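Local structure of probable chemoreceptor (Methyl-accepting chemotaxis) transmembrane protein (Rhizobium meliloti, 6D8V) at residues Gly27-Ala32 with Ser168-Ser173; Lys59-Gln64 with Phe69-Ala74. The protein is a probable transmembrane chemoreceptor whose sensory domain binds quaternary ammonium compounds, here 1,1-dimethyl-prolinium, and presumably signals their presence to the chemotaxis machinery. One frame throughout, in Å; residues are numbered along the deposited sequence.

Contact 1 and contact 2 have their centres about 9 Å apart and meet in one antiparallel sheet of the Cache-type sensor domain, where strands 163-173 and 70-75 are neighbours. Along the chain contact 2 is local, helix 60-64 turning back into strand 70-75, and it lies nested inside the long loop that contact 1 closes between helix 2-45 and strand 163-173. A probable backbone hydrogen bond, Phe-69 N to Asp-171 O at 2.7 Å, joins the strand segments. A probable side-chain hydrogen bond, Trp-72 NE1 to Asp-171 OD1, also 2.7 Å, links two residues of the ligand pocket. Both helices thus back the sheet that bears this pocket.

Contact 1. Residues Gly27-Ala32 with Ser168-Ser173; sequences GELAAA and SGVDIS
Leu-29 meets Val-170 and Ile-172 through a single methyl, CD1, and the whole contact is apolar. That methyl lies 3.5 Å from Ile-172 CG1 and 3.7 Å from Ile-172 CD1, the leucine and isoleucine chains crossing at a slant. It also reaches Val-170 CG1 at 4.0 Å, so it sits over the two strand residues that face the helix. The torsions account for this: Leu-29 carries CG anti to its carbonyl carbon (chi1 -71°), sending the branch across to the strand, while Val-170 holds CG1 anti to the backbone N (chi1 169°). Backbones stay well apart, with the CA atoms of Leu-29 and Val-170 7.1 Å from each other, and no hydrogen bond joins the two segments.

The arrangement is that of a Cache (PDC) sensor, in which a long N-terminal helix, here 2-45, lies against the antiparallel sheet. Further along the same helix Ala-33 touches Val-170 and Met-36 touches Ser-168, while His-65 and Phe-67 from the loop after helix 60-64 touch Leu-29 and Ile-172 respectively.

The polar side chains of the strand bond to partners other than the helix segment. Asp-171, between the two residues that meet Leu-29, points its CB away from the helix and belongs to the 1,1-dimethyl-prolinium pocket; its OD1 is hydrogen-bonded to Ser-153 OG. The side chain of Val-170, by contrast, is about 9 Å from the ligand. Where the strand ends, Ser-173 is the N-cap of helix 174-183, its OG hydrogen-bonded to Ala-176 N.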
ATOM      1  N   GLY A  27       3.279   8.820   2.913  1.00 48.23           N
ATOM      2  CA  GLY A  27       3.998   9.864   2.194  1.00 46.21           C
ATOM      3  C   GLY A  27       5.503   9.666   2.226  1.00 59.20           C
ATOM      4  O   GLY A  27       6.201   9.914   1.236  1.00 74.86           O
ATOM      5  N   GLU A  28       6.020   9.192   3.364  1.00 55.24           N
ATOM      6  CA  GLU A  28       7.460   8.971   3.494  1.00 52.12           C
ATOM      7  C   GLU A  28       7.928   7.823   2.606  1.00 64.51           C
ATOM      8  O   GLU A  28       9.001   7.908   1.989  1.00 54.59           O
ATOM      9  CB  GLU A  28       7.831   8.714   4.959  1.00 59.60           C
ATOM     10  CG  GLU A  28       7.793   9.967   5.823  1.00 87.51           C
ATOM     11  CD  GLU A  28       8.232   9.716   7.251  1.00108.62           C
ATOM     12  OE1 GLU A  28       7.376   9.763   8.159  1.00120.84           O
ATOM     13  OE2 GLU A  28       9.436   9.474   7.463  1.00119.49           O
ATOM     14  N   LEU A  29       7.135   6.741   2.520  1.00 60.13           N
ATOM     15  CA  LEU A  29       7.474   5.658   1.597  1.00 49.10           C
ATOM     16  C   LEU A  29       7.323   6.109   0.153  1.00 62.63           C
ATOM     17  O   LEU A  29       8.186   5.822  -0.685  1.00 71.77           O
ATOM     18  CB  LEU A  29       6.605   4.420   1.845  1.00 59.03           C
ATOM     19  CG  LEU A  29       6.851   3.603   3.111  1.00 67.35           C
ATOM     20  CD1 LEU A  29       6.101   2.266   3.048  1.00 58.10           C
ATOM     21  CD2 LEU A  29       8.338   3.378   3.338  1.00 53.42           C
ATOM     22  N   ALA A  30       6.230   6.815  -0.159  1.00 61.78           N
ATOM     23  CA  ALA A  30       6.062   7.349  -1.508  1.00 66.61           C
ATOM     24  C   ALA A  30       7.284   8.155  -1.932  1.00 76.34           C
ATOM     25  O   ALA A  30       7.764   8.019  -3.065  1.00 74.14           O
ATOM     26  CB  ALA A  30       4.799   8.211  -1.584  1.00 51.97           C
ATOM     27  N   ALA A  31       7.811   8.986  -1.027  1.00 83.16           N
ATOM     28  CA  ALA A  31       9.018   9.753  -1.325  1.00 57.95           C
ATOM     29  C   ALA A  31      10.217   8.845  -1.565  1.00 73.03           C
ATOM     30  O   ALA A  31      11.023   9.095  -2.473  1.00 67.98           O
ATOM     31  CB  ALA A  31       9.320  10.719  -0.186  1.00 52.39           C
ATOM     32  N   ALA A  32      10.365   7.794  -0.750  1.00 65.92           N
ATOM     33  CA  ALA A  32      11.457   6.849  -0.962  1.00 68.45           C
ATOM     34  C   ALA A  32      11.293   6.091  -2.273  1.00 71.72           C
ATOM     35  O   ALA A  32      12.284   5.790  -2.945  1.00 83.16           O
ATOM     36  CB  ALA A  32      11.545   5.871   0.212  1.00 72.91           C
ATOM     37  N   SER A 168       8.994   1.270 -10.792  1.00 85.57           N
ATOM     38  CA  SER A 168       9.508   0.876  -9.488  1.00 81.98           C
ATOM     39  C   SER A 168       8.481   1.198  -8.407  1.00 79.55           C
ATOM     40  O   SER A 168       7.662   2.111  -8.543  1.00 70.56           O
ATOM     41  CB  SER A 168      10.827   1.593  -9.185  1.00 85.22           C
ATOM     42  OG  SER A 168      11.152   1.490  -7.808  1.00 96.11           O
ATOM     43  N   GLY A 169       8.520   0.433  -7.321  1.00 80.85           N
ATOM     44  CA  GLY A 169       7.568   0.660  -6.250  1.00 64.61           C
ATOM     45  C   GLY A 169       8.000   0.019  -4.946  1.00 61.65           C
ATOM     46  O   GLY A 169       8.988  -0.712  -4.876  1.00 72.99           O
ATOM     47  N   VAL A 170       7.209   0.289  -3.912  1.00 57.39           N
ATOM     48  CA  VAL A 170       7.449  -0.162  -2.548  1.00 66.30           C
ATOM     49  C   VAL A 170       6.158  -0.786  -2.026  1.00 68.92           C
ATOM     50  O   VAL A 170       5.061  -0.445  -2.484  1.00 72.31           O
ATOM     51  CB  VAL A 170       7.903   1.035  -1.677  1.00 66.60           C
ATOM     52  CG1 VAL A 170       7.908   0.692  -0.202  1.00 75.89           C
ATOM     53  CG2 VAL A 170       9.267   1.501  -2.129  1.00 56.89           C
ATOM     54  N   ASP A 171       6.275  -1.703  -1.061  1.00 58.53           N
ATOM     55  CA  ASP A 171       5.104  -2.441  -0.583  1.00 70.04           C
ATOM     56  C   ASP A 171       4.841  -2.194   0.893  1.00 70.82           C
ATOM     57  O   ASP A 171       5.772  -2.046   1.686  1.00 83.39           O
ATOM     58  CB  ASP A 171       5.234  -3.959  -0.810  1.00 55.65           C
ATOM     59  CG  ASP A 171       5.447  -4.305  -2.258  1.00 69.42           C
ATOM     60  OD1 ASP A 171       5.022  -3.514  -3.138  1.00 77.06           O
ATOM     61  OD2 ASP A 171       6.048  -5.365  -2.516  1.00 82.42           O
ATOM     62  N   ILE A 172       3.560  -2.156   1.247  1.00 65.44           N
ATOM     63  CA  ILE A 172       3.100  -2.104   2.627  1.00 61.75           C
ATOM     64  C   ILE A 172       2.233  -3.332   2.842  1.00 69.20           C
ATOM     65  O   ILE A 172       1.168  -3.462   2.223  1.00 60.67           O
ATOM     66  CB  ILE A 172       2.306  -0.825   2.929  1.00 49.27           C
ATOM     67  CG1 ILE A 172       3.113   0.422   2.547  1.00 71.62           C
ATOM     68  CG2 ILE A 172       1.925  -0.783   4.395  1.00 52.00           C
ATOM     69  CD1 ILE A 172       2.412   1.730   2.878  1.00 67.14           C
ATOM     70  N   SER A 173       2.698  -4.241   3.692  1.00 73.48           N
ATOM     71  CA  SER A 173       1.924  -5.433   3.986  1.00 68.24           C
ATOM     72  C   SER A 173       0.681  -5.057   4.776  1.00 67.19           C
ATOM     73  O   SER A 173       0.705  -4.153   5.617  1.00 54.04           O
ATOM     74  CB  SER A 173       2.765  -6.435   4.768  1.00 62.80           C
ATOM     75  OG  SER A 173       2.835  -6.092   6.138  1.00 56.52           O
TER

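Contact 2. Residues Lys59-Gln64 with Phe69-Ala74; sequences KANLEQ and FGSWFA. With PBE (1,1-dimethyl-prolinium), chain C.
Leu-62 lays its CD2 methyl against the backbone where Phe-69 joins Gly-70, 3.5 Å from Phe-69 C and 3.4 Å from Gly-70 N. Its other methyl, CD1, is 3.9 Å from Gly-70 CA, so both branches of the leucine rest on main chain from the helix side. This is a short helix folding back over the strand that follows it in the Cache sensor domain: the axes of 60-64 and 70-74 come within 7.5 Å and run nearly antiparallel, at 164°.

One helix residue earlier, Asn-61 uses its CB against Ser-71 OG, 3.5 Å away. The serine hydroxyl stands anti to its backbone N (chi1 -170°) and has a weak hydrogen bond with Leu-58 O, while Asn-61 ND2 makes another weak one to Ala-32 O on the long N-terminal helix.

Ser-71 directs its CB to the helix, whereas Trp-72, next in the strand, sends its ring to the opposite side of the sheet, into the ligand pocket. There Trp-124 meets it edge-to-face, and the backbone nitrogens of Glu-143 and Gly-144 hydrogen-bond the ligand. The indole presents one face to the ligand's ring methylene CD, a carbon bonded to the quaternary nitrogen. CD stands 3.4 Å above the indole plane, offset toward the rim, with Trp-72 NE1 its nearest ring atom at 3.5 Å.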
ATOM      1  N   LYS A  59      17.907  -2.578  -2.902  1.00 99.46           N
ATOM      2  CA  LYS A  59      17.772  -3.062  -1.536  1.00 91.63           C
ATOM      3  C   LYS A  59      17.821  -1.936  -0.512  1.00 95.12           C
ATOM      4  O   LYS A  59      17.406  -2.137   0.636  1.00 80.48           O
ATOM      5  CB  LYS A  59      18.863  -4.098  -1.245  1.00 94.44           C
ATOM      6  CG  LYS A  59      18.700  -4.847   0.066  1.00 84.22           C
ATOM      7  CD  LYS A  59      19.681  -6.008   0.153  1.00 93.45           C
ATOM      8  CE  LYS A  59      19.632  -6.690   1.511  1.00 95.43           C
ATOM      9  NZ  LYS A  59      20.538  -7.868   1.564  1.00102.86           N
ATOM     10  N   ALA A  60      18.309  -0.754  -0.908  1.00102.27           N
ATOM     11  CA  ALA A  60      18.442   0.352   0.035  1.00 89.86           C
ATOM     12  C   ALA A  60      17.102   0.754   0.631  1.00 87.01           C
ATOM     13  O   ALA A  60      17.038   1.170   1.797  1.00 86.02           O
ATOM     14  CB  ALA A  60      19.089   1.551  -0.650  1.00 86.64           C
ATOM     15  N   ASN A  61      16.022   0.633  -0.146  1.00 76.62           N
ATOM     16  CA  ASN A  61      14.718   1.104   0.312  1.00 78.79           C
ATOM     17  C   ASN A  61      14.174   0.277   1.469  1.00 83.88           C
ATOM     18  O   ASN A  61      13.344   0.773   2.242  1.00 93.59           O
ATOM     19  CB  ASN A  61      13.723   1.095  -0.843  1.00 81.96           C
ATOM     20  CG  ASN A  61      13.511   2.467  -1.436  1.00 87.90           C
ATOM     21  OD1 ASN A  61      13.635   3.482  -0.746  1.00 73.94           O
ATOM     22  ND2 ASN A  61      13.175   2.508  -2.723  1.00100.25           N
ATOM     23  N   LEU A  62      14.604  -0.984   1.594  1.00 95.84           N
ATOM     24  CA  LEU A  62      14.172  -1.812   2.715  1.00 82.78           C
ATOM     25  C   LEU A  62      15.079  -1.653   3.930  1.00 83.44           C
ATOM     26  O   LEU A  62      14.609  -1.748   5.071  1.00 77.26           O
ATOM     27  CB  LEU A  62      14.117  -3.280   2.300  1.00 76.29           C
ATOM     28  CG  LEU A  62      12.906  -3.769   1.511  1.00 86.91           C
ATOM     29  CD1 LEU A  62      12.992  -5.279   1.307  1.00 72.01           C
ATOM     30  CD2 LEU A  62      11.595  -3.395   2.195  1.00 88.92           C
ATOM     31  N   GLU A  63      16.374  -1.419   3.709  1.00 76.56           N
ATOM     32  CA  GLU A  63      17.284  -1.212   4.826  1.00 88.70           C
ATOM     33  C   GLU A  63      17.013   0.100   5.555  1.00 88.55           C
ATOM     34  O   GLU A  63      17.333   0.217   6.743  1.00101.86           O
ATOM     35  CB  GLU A  63      18.733  -1.246   4.338  1.00101.64           C
ATOM     36  CG  GLU A  63      19.251  -2.615   3.920  1.00 97.11           C
ATOM     37  CD  GLU A  63      20.702  -2.558   3.460  1.00134.69           C
ATOM     38  OE1 GLU A  63      20.942  -2.267   2.267  1.00143.52           O
ATOM     39  OE2 GLU A  63      21.604  -2.782   4.296  1.00145.08           O
ATOM     40  N   GLN A  64      16.437   1.099   4.880  1.00 92.08           N
ATOM     41  CA  GLN A  64      16.264   2.409   5.502  1.00 88.89           C
ATOM     42  C   GLN A  64      14.852   2.679   6.003  1.00 82.35           C
ATOM     43  O   GLN A  64      14.665   3.595   6.806  1.00104.29           O
ATOM     44  CB  GLN A  64      16.653   3.533   4.529  1.00 80.87           C
ATOM     45  CG  GLN A  64      18.010   3.374   3.848  1.00 84.79           C
ATOM     46  CD  GLN A  64      19.191   3.426   4.804  1.00 93.79           C
ATOM     47  OE1 GLN A  64      19.217   4.222   5.750  1.00 87.74           O
ATOM     48  NE2 GLN A  64      20.183   2.571   4.556  1.00100.47           N
ATOM     49  N   PHE A  69       7.543  -3.386   3.188  1.00 68.43           N
ATOM     50  CA  PHE A  69       7.675  -4.839   3.157  1.00 66.95           C
ATOM     51  C   PHE A  69       8.611  -5.294   2.050  1.00 64.72           C
ATOM     52  O   PHE A  69       9.279  -6.325   2.189  1.00 62.62           O
ATOM     53  CB  PHE A  69       6.305  -5.497   2.971  1.00 63.03           C
ATOM     54  CG  PHE A  69       6.326  -7.008   3.066  1.00 79.76           C
ATOM     55  CD1 PHE A  69       6.225  -7.638   4.296  1.00 85.65           C
ATOM     56  CD2 PHE A  69       6.412  -7.801   1.922  1.00 89.86           C
ATOM     57  CE1 PHE A  69       6.230  -9.019   4.389  1.00 84.19           C
ATOM     58  CE2 PHE A  69       6.421  -9.185   2.011  1.00 76.71           C
ATOM     59  CZ  PHE A  69       6.329  -9.792   3.243  1.00 84.18           C
ATOM     60  N   GLY A  70       8.665  -4.548   0.953  1.00 73.85           N
ATOM     61  CA  GLY A  70       9.447  -4.952  -0.199  1.00 71.82           C
ATOM     62  C   GLY A  70       9.660  -3.805  -1.150  1.00 75.48           C
ATOM     63  O   GLY A  70       8.912  -2.817  -1.153  1.00 79.74           O
ATOM     64  N   SER A  71      10.700  -3.945  -1.973  1.00 77.65           N
ATOM     65  CA  SER A  71      11.091  -2.959  -2.969  1.00 84.46           C
ATOM     66  C   SER A  71      11.312  -3.689  -4.285  1.00 86.57           C
ATOM     67  O   SER A  71      12.005  -4.714  -4.316  1.00 89.70           O
ATOM     68  CB  SER A  71      12.365  -2.218  -2.533  1.00 87.68           C
ATOM     69  OG  SER A  71      12.645  -1.098  -3.354  1.00 91.15           O
ATOM     70  N   TRP A  72      10.732  -3.178  -5.370  1.00 84.43           N
ATOM     71  CA  TRP A  72      10.766  -3.911  -6.627  1.00 86.31           C
ATOM     72  C   TRP A  72      10.949  -2.951  -7.795  1.00 94.03           C
ATOM     73  O   TRP A  72      10.962  -1.722  -7.638  1.00 76.59           O
ATOM     74  CB  TRP A  72       9.497  -4.753  -6.800  1.00 69.60           C
ATOM     75  CG  TRP A  72       8.249  -3.997  -6.489  1.00 74.85           C
ATOM     76  CD1 TRP A  72       7.620  -3.910  -5.275  1.00 78.41           C
ATOM     77  CD2 TRP A  72       7.467  -3.219  -7.399  1.00 71.28           C
ATOM     78  NE1 TRP A  72       6.495  -3.132  -5.381  1.00 71.88           N
ATOM     79  CE2 TRP A  72       6.379  -2.695  -6.674  1.00 82.22           C
ATOM     80  CE3 TRP A  72       7.576  -2.918  -8.758  1.00 73.13           C
ATOM     81  CZ2 TRP A  72       5.412  -1.888  -7.261  1.00 87.10           C
ATOM     82  CZ3 TRP A  72       6.618  -2.113  -9.335  1.00 74.79           C
ATOM     83  CH2 TRP A  72       5.550  -1.609  -8.590  1.00 80.17           C
ATOM     84  N   PHE A  73      11.099  -3.542  -8.979  1.00104.93           N
ATOM     85  CA  PHE A  73      11.159  -2.788 -10.228  1.00104.01           C
ATOM     86  C   PHE A  73      10.757  -3.700 -11.377  1.00 95.05           C
ATOM     87  O   PHE A  73      11.424  -4.708 -11.632  1.00 83.38           O
ATOM     88  CB  PHE A  73      12.554  -2.217 -10.467  1.00 98.34           C
ATOM     89  CG  PHE A  73      12.768  -1.749 -11.876  1.00101.07           C
ATOM     90  CD1 PHE A  73      12.112  -0.624 -12.347  1.00 95.88           C
ATOM     91  CD2 PHE A  73      13.602  -2.445 -12.739  1.00115.42           C
ATOM     92  CE1 PHE A  73      12.293  -0.195 -13.646  1.00100.83           C
ATOM     93  CE2 PHE A  73      13.788  -2.017 -14.042  1.00109.54           C
ATOM     94  CZ  PHE A  73      13.133  -0.891 -14.495  1.00 96.81           C
ATOM     95  N   ALA A  74       9.681  -3.342 -12.074  1.00 94.27           N
ATOM     96  CA  ALA A  74       9.274  -4.023 -13.297  1.00 99.64           C
ATOM     97  C   ALA A  74       9.692  -3.177 -14.491  1.00 94.36           C
ATOM     98  O   ALA A  74       9.306  -2.008 -14.596  1.00119.55           O
ATOM     99  CB  ALA A  74       7.768  -4.274 -13.317  1.00106.43           C
TER
HETATM  100  N   PBE C 402       5.381  -7.283  -6.298  1.00102.12           N
HETATM  101  CD  PBE C 402       5.251  -6.096  -6.830  1.00 91.91           C
HETATM  102  CA  PBE C 402       4.099  -7.959  -6.754  1.00106.11           C
HETATM  103  CB  PBE C 402       4.020  -7.502  -8.266  1.00111.80           C
HETATM  104  CG  PBE C 402       4.546  -6.355  -8.287  1.00 95.38           C
HETATM  105  CE  PBE C 402       6.589  -7.944  -6.835  1.00110.08           C
HETATM  106  CF  PBE C 402       5.433  -7.188  -4.826  1.00 91.79           C
HETATM  107  C   PBE C 402       4.044  -9.397  -6.627  1.00 93.14           C
HETATM  108  O   PBE C 402       3.176 -10.040  -7.280  1.00 98.64           O
HETATM  109  OXT PBE C 402       4.825 -10.016  -5.858  1.00 97.76           O